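Local coordinates for Alr3699 protein (Nostoc sp., PDB 4XSO) that is of unknown specific function but belongs to the glycosyltransferases of GT-B fold, with two Rossmann-like domains facing each other, at residues L108-A112 with V142-A147; N206-F212 with C283-T289; T236-D242 with R266-F272. All blocks are in the same frame, centred on the assembly; numbering follows the deposited sequence.

Interaction 1: residues L108-A112 with V142-A147; sequences LVVGA and VAVNLA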
ATOM      1  N   LEU A 108       3.661   6.470  -8.709  1.00 34.65           N
ATOM      2  CA  LEU A 108       3.353   7.464  -7.667  1.00 31.80           C
ATOM      3  C   LEU A 108       2.519   6.800  -6.518  1.00 32.71           C
ATOM      4  O   LEU A 108       2.772   6.976  -5.328  1.00 36.66           O
ATOM      5  CB  LEU A 108       2.650   8.739  -8.250  1.00 34.49           C
ATOM      6  CG  LEU A 108       2.095   9.474  -7.026  1.00 40.91           C
ATOM      7  CD1 LEU A 108       3.195  10.320  -6.404  1.00 37.95           C
ATOM      8  CD2 LEU A 108       0.835  10.190  -7.356  1.00 47.32           C
ATOM      9  N   VAL A 109       1.613   5.929  -6.878  1.00 36.80           N
ATOM     10  CA  VAL A 109       0.848   5.213  -5.852  1.00 38.07           C
ATOM     11  C   VAL A 109       1.729   4.328  -4.983  1.00 35.88           C
ATOM     12  O   VAL A 109       1.808   4.453  -3.750  1.00 34.63           O
ATOM     13  CB  VAL A 109      -0.309   4.461  -6.541  1.00 38.37           C
ATOM     14  CG1 VAL A 109      -1.035   3.601  -5.551  1.00 39.28           C
ATOM     15  CG2 VAL A 109      -1.249   5.491  -7.165  1.00 39.22           C
ATOM     16  N   VAL A 110       2.472   3.462  -5.642  1.00 38.65           N
ATOM     17  CA  VAL A 110       3.382   2.594  -4.943  1.00 37.89           C
ATOM     18  C   VAL A 110       4.487   3.388  -4.283  1.00 35.44           C
ATOM     19  O   VAL A 110       4.892   3.107  -3.165  1.00 39.91           O
ATOM     20  CB  VAL A 110       3.983   1.545  -5.930  1.00 37.53           C
ATOM     21  CG1 VAL A 110       5.123   0.766  -5.290  1.00 39.67           C
ATOM     22  CG2 VAL A 110       2.906   0.636  -6.481  1.00 42.51           C
ATOM     23  N   GLY A 111       5.020   4.375  -4.977  1.00 33.68           N
ATOM     24  CA  GLY A 111       6.111   5.158  -4.394  1.00 30.28           C
ATOM     25  C   GLY A 111       5.678   5.931  -3.151  1.00 29.51           C
ATOM     26  O   GLY A 111       6.458   6.143  -2.237  1.00 28.08           O
ATOM     27  N   ALA A 112       4.424   6.379  -3.127  1.00 34.96           N
ATOM     28  CA  ALA A 112       3.855   7.089  -1.946  1.00 36.97           C
ATOM     29  C   ALA A 112       3.791   6.206  -0.706  1.00 33.77           C
ATOM     30  O   ALA A 112       4.200   6.574   0.413  1.00 31.44           O
ATOM     31  CB  ALA A 112       2.449   7.654  -2.274  1.00 37.90           C
ATOM     32  N   VAL A 142      -6.918   9.502  -6.540  1.00 38.81           N
ATOM     33  CA  VAL A 142      -5.914   8.766  -5.802  1.00 40.90           C
ATOM     34  C   VAL A 142      -4.547   9.415  -6.037  1.00 38.39           C
ATOM     35  O   VAL A 142      -3.870   9.791  -5.104  1.00 40.01           O
ATOM     36  CB  VAL A 142      -5.937   7.285  -6.205  1.00 37.27           C
ATOM     37  CG1 VAL A 142      -4.694   6.533  -5.693  1.00 40.09           C
ATOM     38  CG2 VAL A 142      -7.165   6.639  -5.585  1.00 42.08           C
ATOM     39  N   ALA A 143      -4.169   9.565  -7.292  1.00 36.23           N
ATOM     40  CA  ALA A 143      -2.951  10.269  -7.667  1.00 37.05           C
ATOM     41  C   ALA A 143      -2.815  11.651  -7.014  1.00 35.24           C
ATOM     42  O   ALA A 143      -1.841  11.949  -6.349  1.00 40.66           O
ATOM     43  CB  ALA A 143      -2.895  10.386  -9.189  1.00 35.39           C
ATOM     44  N   VAL A 144      -3.818  12.500  -7.172  1.00 36.35           N
ATOM     45  CA  VAL A 144      -3.769  13.818  -6.599  1.00 37.35           C
ATOM     46  C   VAL A 144      -3.588  13.770  -5.065  1.00 37.27           C
ATOM     47  O   VAL A 144      -2.756  14.482  -4.442  1.00 36.53           O
ATOM     48  CB  VAL A 144      -5.066  14.568  -6.986  1.00 42.52           C
ATOM     49  CG1 VAL A 144      -5.343  15.728  -6.076  1.00 44.32           C
ATOM     50  CG2 VAL A 144      -5.042  15.000  -8.453  1.00 46.02           C
ATOM     51  N   ASN A 145      -4.405  12.952  -4.438  1.00 34.62           N
ATOM     52  CA  ASN A 145      -4.386  12.891  -2.988  1.00 38.64           C
ATOM     53  C   ASN A 145      -3.019  12.394  -2.453  1.00 34.71           C
ATOM     54  O   ASN A 145      -2.475  12.930  -1.506  1.00 31.02           O
ATOM     55  CB  ASN A 145      -5.456  11.978  -2.533  1.00 38.70           C
ATOM     56  CG  ASN A 145      -5.384  11.713  -1.033  1.00 53.19           C
ATOM     57  OD1 ASN A 145      -5.503  10.559  -0.583  1.00 52.62           O
ATOM     58  ND2 ASN A 145      -5.199  12.785  -0.249  1.00 58.09           N
ATOM     59  N   LEU A 146      -2.497  11.349  -3.048  1.00 29.80           N
ATOM     60  CA  LEU A 146      -1.236  10.818  -2.594  1.00 33.11           C
ATOM     61  C   LEU A 146      -0.121  11.857  -2.835  1.00 32.72           C
ATOM     62  O   LEU A 146       0.750  12.081  -2.005  1.00 31.51           O
ATOM     63  CB  LEU A 146      -0.925   9.509  -3.308  1.00 33.98           C
ATOM     64  CG  LEU A 146      -1.889   8.369  -2.827  1.00 37.27           C
ATOM     65  CD1 LEU A 146      -1.566   7.044  -3.477  1.00 36.26           C
ATOM     66  CD2 LEU A 146      -1.717   8.184  -1.341  1.00 41.11           C
ATOM     67  N   ALA A 147      -0.160  12.485  -3.981  1.00 32.24           N
ATOM     68  CA  ALA A 147       0.875  13.506  -4.287  1.00 32.38           C
ATOM     69  C   ALA A 147       0.823  14.608  -3.252  1.00 27.52           C
ATOM     70  O   ALA A 147       1.857  14.979  -2.619  1.00 32.30           O
ATOM     71  CB  ALA A 147       0.658  13.991  -5.741  1.00 30.76           C
TER
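Leu108, Val109 and Ala112 of helix 105-118 pack against Val142, Ala143, Leu146 and Ala147 of helix 137-150. The two helices belong to successive beta-alpha-beta crossovers of the N-terminal Rossmann-like domain. Their N-to-C directions differ by 33°, and the short segment axes approach to 9.6 Å, with alanines on both helices in the interface.

Leu146 can be followed from base to tip. Its CB lies 4.0 Å from Ala112 CB, where the two backbones are also close. CG is anti to the carbonyl carbon (chi1 -70°) and carries the branch back toward the start of helix 137-150, level with Val109, which lies about one turn before Ala112 on the other helix. CD1, extended beyond CG, then ends 3.8 Å from Val109 CA, beside Val109 CG2. That same CG2 methyl meets Val142 CG1 at 3.9 Å, the two valine side chains crossing at about a right angle. One methyl of Val109 thus touches both Leu146 and Val142, which come at it from the same side.

On the side nearer the sheet, Leu108 and Ala147 both rest on Tyr124 of strand 122-126, and Leu108 also touches Leu122. Elsewhere the contact meets the second subunit: Phe116 of that chain packs on Leu146, Leu80 on Val109 and Ile117 on Val142, which places the helix pair at the dimer interface.

Leu108 makes the remaining link through a single methyl. CD2 lies 4.1 Å from Ala147 CB and 3.4 Å from Ala143 O, the carbonyl oxygen that accepts the helical hydrogen bond of Ala147 N.

Interaction 2: residues N206-F212 with C283-T289; sequences NFVVGHF and CDLVAHT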
ATOM      1  N   ASN A 206      10.809  18.516 -54.359  1.00 36.39           N
ATOM      2  CA  ASN A 206       9.544  18.751 -53.677  1.00 35.99           C
ATOM      3  C   ASN A 206       9.622  19.737 -52.469  1.00 35.24           C
ATOM      4  O   ASN A 206      10.711  19.977 -51.895  1.00 40.49           O
ATOM      5  CB  ASN A 206       9.020  17.428 -53.136  1.00 36.71           C
ATOM      6  CG  ASN A 206       8.716  16.432 -54.221  1.00 44.45           C
ATOM      7  OD1 ASN A 206       9.150  15.283 -54.162  1.00 48.14           O
ATOM      8  ND2 ASN A 206       7.923  16.842 -55.170  1.00 42.51           N
ATOM      9  N   PHE A 207       8.453  20.215 -52.048  1.00 34.33           N
ATOM     10  CA  PHE A 207       8.306  20.852 -50.731  1.00 34.57           C
ATOM     11  C   PHE A 207       7.816  19.765 -49.796  1.00 34.59           C
ATOM     12  O   PHE A 207       6.678  19.277 -49.901  1.00 37.75           O
ATOM     13  CB  PHE A 207       7.344  22.042 -50.750  1.00 35.35           C
ATOM     14  CG  PHE A 207       7.353  22.865 -49.502  1.00 35.30           C
ATOM     15  CD1 PHE A 207       6.574  22.488 -48.409  1.00 34.81           C
ATOM     16  CD2 PHE A 207       8.191  23.988 -49.390  1.00 36.56           C
ATOM     17  CE1 PHE A 207       6.605  23.208 -47.246  1.00 36.84           C
ATOM     18  CE2 PHE A 207       8.195  24.744 -48.223  1.00 37.43           C
ATOM     19  CZ  PHE A 207       7.386  24.356 -47.150  1.00 37.79           C
ATOM     20  N   VAL A 208       8.693  19.370 -48.880  1.00 31.92           N
ATOM     21  CA  VAL A 208       8.465  18.218 -48.071  1.00 33.47           C
ATOM     22  C   VAL A 208       7.972  18.588 -46.658  1.00 34.07           C
ATOM     23  O   VAL A 208       8.658  19.234 -45.875  1.00 33.37           O
ATOM     24  CB  VAL A 208       9.763  17.396 -47.966  1.00 34.50           C
ATOM     25  CG1 VAL A 208       9.581  16.215 -47.027  1.00 32.60           C
ATOM     26  CG2 VAL A 208      10.213  16.895 -49.329  1.00 34.14           C
ATOM     27  N   VAL A 209       6.796  18.111 -46.337  1.00 29.42           N
ATOM     28  CA  VAL A 209       6.246  18.220 -45.015  1.00 31.41           C
ATOM     29  C   VAL A 209       6.383  16.896 -44.302  1.00 31.57           C
ATOM     30  O   VAL A 209       5.840  15.863 -44.750  1.00 31.01           O
ATOM     31  CB  VAL A 209       4.751  18.572 -45.028  1.00 30.21           C
ATOM     32  CG1 VAL A 209       4.258  18.763 -43.604  1.00 33.70           C
ATOM     33  CG2 VAL A 209       4.502  19.827 -45.831  1.00 32.93           C
ATOM     34  N   GLY A 210       7.066  16.894 -43.155  1.00 31.36           N
ATOM     35  CA  GLY A 210       7.321  15.657 -42.433  1.00 29.79           C
ATOM     36  C   GLY A 210       6.426  15.572 -41.212  1.00 29.91           C
ATOM     37  O   GLY A 210       6.204  16.572 -40.500  1.00 31.23           O
ATOM     38  N   HIS A 211       5.943  14.365 -40.938  1.00 30.37           N
ATOM     39  CA  HIS A 211       5.167  14.105 -39.773  1.00 29.58           C
ATOM     40  C   HIS A 211       5.849  12.949 -39.064  1.00 30.57           C
ATOM     41  O   HIS A 211       6.055  11.892 -39.680  1.00 34.89           O
ATOM     42  CB  HIS A 211       3.754  13.705 -40.241  1.00 33.48           C
ATOM     43  CG  HIS A 211       2.733  13.694 -39.156  1.00 34.02           C
ATOM     44  ND1 HIS A 211       2.679  12.716 -38.186  1.00 39.15           N
ATOM     45  CD2 HIS A 211       1.737  14.559 -38.865  1.00 35.82           C
ATOM     46  CE1 HIS A 211       1.685  12.981 -37.346  1.00 33.77           C
ATOM     47  NE2 HIS A 211       1.122  14.108 -37.729  1.00 33.38           N
ATOM     48  N   PHE A 212       6.216  13.108 -37.822  1.00 26.81           N
ATOM     49  CA  PHE A 212       7.084  12.098 -37.150  1.00 33.30           C
ATOM     50  C   PHE A 212       6.386  11.558 -35.907  1.00 34.88           C
ATOM     51  O   PHE A 212       6.331  12.231 -34.909  1.00 48.93           O
ATOM     52  CB  PHE A 212       8.363  12.765 -36.694  1.00 29.07           C
ATOM     53  CG  PHE A 212       9.174  13.250 -37.827  1.00 28.23           C
ATOM     54  CD1 PHE A 212       8.915  14.455 -38.384  1.00 31.66           C
ATOM     55  CD2 PHE A 212      10.137  12.466 -38.358  1.00 29.37           C
ATOM     56  CE1 PHE A 212       9.613  14.891 -39.452  1.00 31.44           C
ATOM     57  CE2 PHE A 212      10.836  12.871 -39.463  1.00 28.84           C
ATOM     58  CZ  PHE A 212      10.597  14.105 -39.989  1.00 31.22           C
ATOM     59  N   CYS A 283      13.298  17.791 -44.349  1.00 34.06           N
ATOM     60  CA  CYS A 283      11.961  18.363 -44.612  1.00 32.03           C
ATOM     61  C   CYS A 283      12.126  19.848 -44.880  1.00 35.50           C
ATOM     62  O   CYS A 283      13.208  20.435 -44.634  1.00 34.25           O
ATOM     63  CB  CYS A 283      11.088  18.150 -43.400  1.00 34.93           C
ATOM     64  SG  CYS A 283      10.712  16.401 -43.219  1.00 36.71           S
ATOM     65  N   ASP A 284      11.077  20.446 -45.419  1.00 31.40           N
ATOM     66  CA  ASP A 284      10.985  21.882 -45.571  1.00 34.34           C
ATOM     67  C   ASP A 284      10.071  22.417 -44.486  1.00 34.80           C
ATOM     68  O   ASP A 284      10.173  23.545 -44.138  1.00 31.20           O
ATOM     69  CB  ASP A 284      10.493  22.199 -46.981  1.00 43.40           C
ATOM     70  CG  ASP A 284      11.465  21.672 -48.063  1.00 40.50           C
ATOM     71  OD1 ASP A 284      12.503  22.358 -48.166  1.00 41.06           O
ATOM     72  OD2 ASP A 284      11.256  20.580 -48.731  1.00 35.74           O
ATOM     73  N   LEU A 285       9.213  21.572 -43.909  1.00 31.18           N
ATOM     74  CA  LEU A 285       8.337  21.943 -42.792  1.00 31.51           C
ATOM     75  C   LEU A 285       8.049  20.683 -42.016  1.00 29.93           C
ATOM     76  O   LEU A 285       7.925  19.616 -42.601  1.00 26.46           O
ATOM     77  CB  LEU A 285       7.044  22.539 -43.324  1.00 34.21           C
ATOM     78  CG  LEU A 285       5.859  22.734 -42.398  1.00 32.83           C
ATOM     79  CD1 LEU A 285       6.261  23.817 -41.380  1.00 36.76           C
ATOM     80  CD2 LEU A 285       4.568  23.172 -43.153  1.00 34.93           C
ATOM     81  N   VAL A 286       8.019  20.789 -40.690  1.00 30.36           N
ATOM     82  CA  VAL A 286       7.681  19.679 -39.828  1.00 29.77           C
ATOM     83  C   VAL A 286       6.286  19.986 -39.310  1.00 29.92           C
ATOM     84  O   VAL A 286       6.062  21.080 -38.814  1.00 34.78           O
ATOM     85  CB  VAL A 286       8.682  19.528 -38.700  1.00 29.54           C
ATOM     86  CG1 VAL A 286       8.223  18.436 -37.755  1.00 29.33           C
ATOM     87  CG2 VAL A 286      10.032  19.165 -39.312  1.00 36.54           C
ATOM     88  N   ALA A 287       5.355  19.048 -39.468  1.00 28.83           N
ATOM     89  CA  ALA A 287       4.032  19.181 -38.914  1.00 30.90           C
ATOM     90  C   ALA A 287       3.714  18.289 -37.778  1.00 30.96           C
ATOM     91  O   ALA A 287       3.729  17.063 -37.887  1.00 34.58           O
ATOM     92  CB  ALA A 287       2.968  18.948 -40.031  1.00 36.19           C
ATOM     93  N   HIS A 288       3.242  18.919 -36.722  1.00 33.34           N
ATOM     94  CA  HIS A 288       2.651  18.247 -35.577  1.00 35.18           C
ATOM     95  C   HIS A 288       1.152  18.528 -35.695  1.00 34.75           C
ATOM     96  O   HIS A 288       0.765  19.692 -35.783  1.00 34.70           O
ATOM     97  CB  HIS A 288       3.230  18.866 -34.303  1.00 34.00           C
ATOM     98  CG  HIS A 288       2.546  18.424 -33.059  1.00 37.03           C
ATOM     99  ND1 HIS A 288       1.462  19.093 -32.529  1.00 38.67           N
ATOM    100  CD2 HIS A 288       2.775  17.373 -32.240  1.00 41.77           C
ATOM    101  CE1 HIS A 288       1.035  18.463 -31.454  1.00 38.48           C
ATOM    102  NE2 HIS A 288       1.808  17.406 -31.265  1.00 40.99           N
ATOM    103  N   THR A 289       0.318  17.493 -35.748  1.00 34.65           N
ATOM    104  CA  THR A 289      -1.119  17.711 -36.010  1.00 36.58           C
ATOM    105  C   THR A 289      -1.975  16.839 -35.105  1.00 36.31           C
ATOM    106  O   THR A 289      -3.002  16.345 -35.549  1.00 37.11           O
ATOM    107  CB  THR A 289      -1.457  17.352 -37.448  1.00 34.47           C
ATOM    108  OG1 THR A 289      -1.235  15.945 -37.660  1.00 34.10           O
ATOM    109  CG2 THR A 289      -0.580  18.163 -38.388  1.00 42.27           C
TER
HETATM  110  O   HOH W   1       5.174  15.215 -36.359  1.00 62.77           O
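Two neighbouring parallel strands, 207-212 and 285-287, pair Val209 with Leu285 and Gly210 with Val286. Leu285 O accepts from Gly210 N, and Gly210 O from Ala287 N at 2.8 Å. At the start of the ladder Val208 O takes two donors, Asp284 N at 2.7 Å and Leu285 N at 3.1 Å. With CG of Asp284 anti to its carbonyl carbon (chi1 -61°), OD2 comes to Val208 N and accepts from it through the anti lone pair at 2.8 Å, in a nearly straight bond (168°); it also forms a salt bridge with Arg198. Both strands lie inside the parallel sheet of the C-terminal Rossmann-like domain of the GT-B fold, flanked by strands 235-240 and 310-313. Asp284 CB sits over the centre of the Phe207 ring in a CH-pi contact, 3.7 Å from its centroid. Cys283 SG passes 3.6 Å from Gly210 CA, where glycine has no side chain to block it, and meets the edge of the Phe212 ring. Water 1 bridges Phe212 N and Ala287 O. His211 NE2 donates to Thr289 OG1 at 3.0 Å, the oxygen near the imidazole plane but the bond bent (140°); that hydroxyl is also hydrogen-bonded to Gly220 O.

Interaction 3: residues T236-D242 with R266-F272; sequences TAILVGD and RVKFLGF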
ATOM      1  N   THR A 236       4.778  17.377 -50.982  1.00 37.06           N
ATOM      2  CA  THR A 236       4.642  15.962 -50.563  1.00 36.56           C
ATOM      3  C   THR A 236       4.857  15.772 -49.064  1.00 39.01           C
ATOM      4  O   THR A 236       5.577  16.550 -48.397  1.00 38.79           O
ATOM      5  CB  THR A 236       5.674  15.038 -51.224  1.00 42.18           C
ATOM      6  OG1 THR A 236       6.958  15.420 -50.785  1.00 44.11           O
ATOM      7  CG2 THR A 236       5.647  15.137 -52.659  1.00 40.37           C
ATOM      8  N   ALA A 237       4.202  14.746 -48.534  1.00 35.82           N
ATOM      9  CA  ALA A 237       4.281  14.437 -47.124  1.00 36.37           C
ATOM     10  C   ALA A 237       5.111  13.151 -46.905  1.00 36.97           C
ATOM     11  O   ALA A 237       5.026  12.219 -47.681  1.00 34.06           O
ATOM     12  CB  ALA A 237       2.882  14.330 -46.561  1.00 37.62           C
ATOM     13  N   ILE A 238       6.004  13.153 -45.906  1.00 36.74           N
ATOM     14  CA  ILE A 238       6.629  11.938 -45.452  1.00 33.53           C
ATOM     15  C   ILE A 238       6.091  11.671 -44.101  1.00 30.96           C
ATOM     16  O   ILE A 238       6.075  12.564 -43.220  1.00 32.16           O
ATOM     17  CB  ILE A 238       8.200  11.968 -45.468  1.00 37.99           C
ATOM     18  CG1 ILE A 238       8.742  13.053 -44.555  1.00 40.01           C
ATOM     19  CG2 ILE A 238       8.746  12.206 -46.871  1.00 35.26           C
ATOM     20  CD1 ILE A 238      10.239  12.899 -44.293  1.00 45.30           C
ATOM     21  N   LEU A 239       5.594  10.448 -43.928  1.00 32.70           N
ATOM     22  CA  LEU A 239       5.085   9.949 -42.641  1.00 32.79           C
ATOM     23  C   LEU A 239       6.116   8.973 -42.093  1.00 36.91           C
ATOM     24  O   LEU A 239       6.410   7.919 -42.702  1.00 36.23           O
ATOM     25  CB  LEU A 239       3.730   9.251 -42.773  1.00 37.09           C
ATOM     26  CG  LEU A 239       2.683  10.077 -43.544  1.00 36.08           C
ATOM     27  CD1 LEU A 239       1.342   9.377 -43.430  1.00 40.65           C
ATOM     28  CD2 LEU A 239       2.513  11.441 -43.017  1.00 40.69           C
ATOM     29  N   VAL A 240       6.645   9.333 -40.926  1.00 35.43           N
ATOM     30  CA  VAL A 240       7.682   8.582 -40.322  1.00 34.68           C
ATOM     31  C   VAL A 240       7.153   8.093 -39.021  1.00 35.64           C
ATOM     32  O   VAL A 240       6.730   8.857 -38.154  1.00 38.03           O
ATOM     33  CB  VAL A 240       8.938   9.455 -40.123  1.00 36.02           C
ATOM     34  CG1 VAL A 240      10.081   8.631 -39.627  1.00 31.57           C
ATOM     35  CG2 VAL A 240       9.322  10.110 -41.451  1.00 33.71           C
ATOM     36  N   GLY A 241       7.141   6.786 -38.923  1.00 34.31           N
ATOM     37  CA  GLY A 241       6.737   6.068 -37.753  1.00 34.92           C
ATOM     38  C   GLY A 241       6.038   4.776 -38.194  1.00 40.36           C
ATOM     39  O   GLY A 241       5.733   4.512 -39.395  1.00 40.22           O
ATOM     40  N   ASP A 242       5.771   3.963 -37.209  1.00 42.59           N
ATOM     41  CA  ASP A 242       5.241   2.668 -37.468  1.00 50.76           C
ATOM     42  C   ASP A 242       3.832   2.612 -36.926  1.00 42.64           C
ATOM     43  O   ASP A 242       3.376   3.498 -36.225  1.00 47.73           O
ATOM     44  CB  ASP A 242       6.176   1.542 -36.946  1.00 50.70           C
ATOM     45  CG  ASP A 242       6.496   1.672 -35.489  1.00 57.85           C
ATOM     46  OD1 ASP A 242       6.345   2.768 -34.936  1.00 61.35           O
ATOM     47  OD2 ASP A 242       6.920   0.676 -34.888  1.00 70.53           O
ATOM     48  N   ARG A 266       2.161  11.490 -53.501  1.00 40.35           N
ATOM     49  CA  ARG A 266       2.572  12.705 -52.788  1.00 41.11           C
ATOM     50  C   ARG A 266       2.655  12.448 -51.276  1.00 35.29           C
ATOM     51  O   ARG A 266       2.729  13.396 -50.514  1.00 38.11           O
ATOM     52  CB  ARG A 266       1.529  13.793 -53.062  1.00 36.52           C
ATOM     53  CG  ARG A 266       1.599  14.282 -54.508  1.00 38.60           C
ATOM     54  CD  ARG A 266       0.591  15.351 -54.764  1.00 38.14           C
ATOM     55  NE  ARG A 266       0.827  16.516 -53.940  1.00 39.08           N
ATOM     56  CZ  ARG A 266      -0.113  17.386 -53.634  1.00 44.20           C
ATOM     57  NH1 ARG A 266      -1.368  17.255 -54.105  1.00 46.01           N
ATOM     58  NH2 ARG A 266       0.188  18.387 -52.875  1.00 42.81           N
ATOM     59  N   VAL A 267       2.508  11.191 -50.854  1.00 36.70           N
ATOM     60  CA  VAL A 267       2.610  10.769 -49.456  1.00 38.62           C
ATOM     61  C   VAL A 267       3.543   9.556 -49.452  1.00 44.06           C
ATOM     62  O   VAL A 267       3.344   8.653 -50.265  1.00 48.24           O
ATOM     63  CB  VAL A 267       1.238  10.409 -48.842  1.00 43.79           C
ATOM     64  CG1 VAL A 267       1.338  10.096 -47.349  1.00 46.61           C
ATOM     65  CG2 VAL A 267       0.237  11.524 -49.020  1.00 45.88           C
ATOM     66  N   LYS A 268       4.640   9.595 -48.667  1.00 42.37           N
ATOM     67  CA  LYS A 268       5.560   8.446 -48.524  1.00 37.33           C
ATOM     68  C   LYS A 268       5.538   7.977 -47.085  1.00 36.32           C
ATOM     69  O   LYS A 268       5.859   8.748 -46.172  1.00 40.46           O
ATOM     70  CB  LYS A 268       6.993   8.782 -48.997  1.00 42.99           C
ATOM     71  CG  LYS A 268       7.119   8.962 -50.504  1.00 49.41           C
ATOM     72  CD  LYS A 268       8.515   9.403 -50.986  1.00 58.02           C
ATOM     73  CE  LYS A 268       9.581   8.309 -50.852  1.00 65.71           C
ATOM     74  NZ  LYS A 268       9.841   7.520 -52.111  1.00 67.78           N
ATOM     75  N   PHE A 269       5.130   6.728 -46.851  1.00 35.28           N
ATOM     76  CA  PHE A 269       5.286   6.115 -45.545  1.00 32.16           C
ATOM     77  C   PHE A 269       6.724   5.561 -45.444  1.00 38.49           C
ATOM     78  O   PHE A 269       7.093   4.665 -46.220  1.00 39.92           O
ATOM     79  CB  PHE A 269       4.325   4.973 -45.347  1.00 33.17           C
ATOM     80  CG  PHE A 269       2.871   5.374 -45.208  1.00 35.94           C
ATOM     81  CD1 PHE A 269       2.066   5.546 -46.315  1.00 38.61           C
ATOM     82  CD2 PHE A 269       2.291   5.479 -43.958  1.00 38.84           C
ATOM     83  CE1 PHE A 269       0.703   5.847 -46.174  1.00 38.96           C
ATOM     84  CE2 PHE A 269       0.964   5.796 -43.800  1.00 40.40           C
ATOM     85  CZ  PHE A 269       0.146   5.977 -44.926  1.00 38.07           C
ATOM     86  N   LEU A 270       7.550   6.074 -44.514  1.00 35.18           N
ATOM     87  CA  LEU A 270       8.955   5.557 -44.389  1.00 37.67           C
ATOM     88  C   LEU A 270       9.116   4.491 -43.354  1.00 34.78           C
ATOM     89  O   LEU A 270      10.214   3.890 -43.179  1.00 37.74           O
ATOM     90  CB  LEU A 270       9.957   6.683 -44.091  1.00 36.47           C
ATOM     91  CG  LEU A 270       9.952   7.844 -45.014  1.00 40.85           C
ATOM     92  CD1 LEU A 270      11.084   8.798 -44.667  1.00 42.49           C
ATOM     93  CD2 LEU A 270      10.078   7.323 -46.430  1.00 45.93           C
ATOM     94  N   GLY A 271       8.081   4.277 -42.593  1.00 34.08           N
ATOM     95  CA  GLY A 271       8.155   3.342 -41.513  1.00 35.00           C
ATOM     96  C   GLY A 271       8.936   3.868 -40.294  1.00 36.64           C
ATOM     97  O   GLY A 271       9.167   5.050 -40.164  1.00 34.38           O
ATOM     98  N   PHE A 272       9.320   2.987 -39.384  1.00 30.96           N
ATOM     99  CA  PHE A 272      10.062   3.442 -38.185  1.00 37.69           C
ATOM    100  C   PHE A 272      11.493   3.801 -38.559  1.00 36.45           C
ATOM    101  O   PHE A 272      12.191   3.015 -39.165  1.00 32.90           O
ATOM    102  CB  PHE A 272      10.037   2.384 -37.089  1.00 43.77           C
ATOM    103  CG  PHE A 272      10.775   2.790 -35.842  1.00 50.62           C
ATOM    104  CD1 PHE A 272      12.174   2.724 -35.782  1.00 59.97           C
ATOM    105  CD2 PHE A 272      10.089   3.221 -34.717  1.00 57.88           C
ATOM    106  CE1 PHE A 272      12.856   3.104 -34.630  1.00 57.13           C
ATOM    107  CE2 PHE A 272      10.775   3.593 -33.557  1.00 58.26           C
ATOM    108  CZ  PHE A 272      12.150   3.527 -33.527  1.00 57.10           C
TER
HETATM  109  O   HOH W   2       5.642   5.318 -41.908  1.00 38.01           O
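Leu239 packs on Phe269 beside the parallel ladder that joins strands 235-240 and 267-271. The leucine and the phenylalanine lie side by side and point the same way; CD1 of Leu239 stands over one face of the Phe269 ring in a CH-pi contact, 4.0 Å from the centroid. The same methyl reaches Val267 CG1, also at 4.0 Å. On the face carrying Ile238, Leu270 CD1 meets Val240 CG2 at 3.9 Å. Leu270 CG is anti to its carbonyl carbon (chi1 -53°), and the branch slants across the valine.

The backbones between these two layers zip together regularly. Arg266 O accepts from Ala237 N, Ala237 O from Lys268 N, Lys268 O from Leu239 N, and Leu239 O from Leu270 N, this last bond 2.8 Å long. After Leu270 the pattern breaks. Gly271 has positive phi, and its carbonyl swings round to Gly241 N at 2.9 Å, a bent bond (134°) whose donor stands well above the carbonyl plane. Water 2 fills the break, accepting from Gly271 N at 2.7 Å and donating to Leu239 O and Gly241 O.

Farther out, helix 248-260 connects the two strands in a beta-alpha-beta unit, and its His255 ring meets that of Phe269. Helix 221-228 backs the Leu239 face with Leu224 and Leu228; helix 276-282 sets Leu279 against Val240 and Leu270. At the other end Arg266 NH2 is hydrogen-bonded to Val235 O, at the start of strand 235-240. The straight backbone bonds thus give way at the glycines to one bent bond and a water, which still supplies partners for Gly271 N and Gly241 O.

Interaction 1 comes first along the chain, in the N-terminal Rossmann-like domain, where it joins two helices. Interactions 2 and 3 lie in the C-terminal domain, on the other side of the chain's centre; each centre is about 40 Å from that of interaction 1. The later pair share one parallel sheet, with strands in the order 267-271, 235-240, 207-212, 285-287, and their centres are about 10 Å apart. Both segments of interaction 3 fall between those of interaction 2. Strands 207-212 and 235-240 join directly, Val209 N lying 2.9 Å from Thr236 O. Interaction 1, beside its own sheet and touching neither of the others, belongs to a separate core; of the three, the dimer partner touches only it.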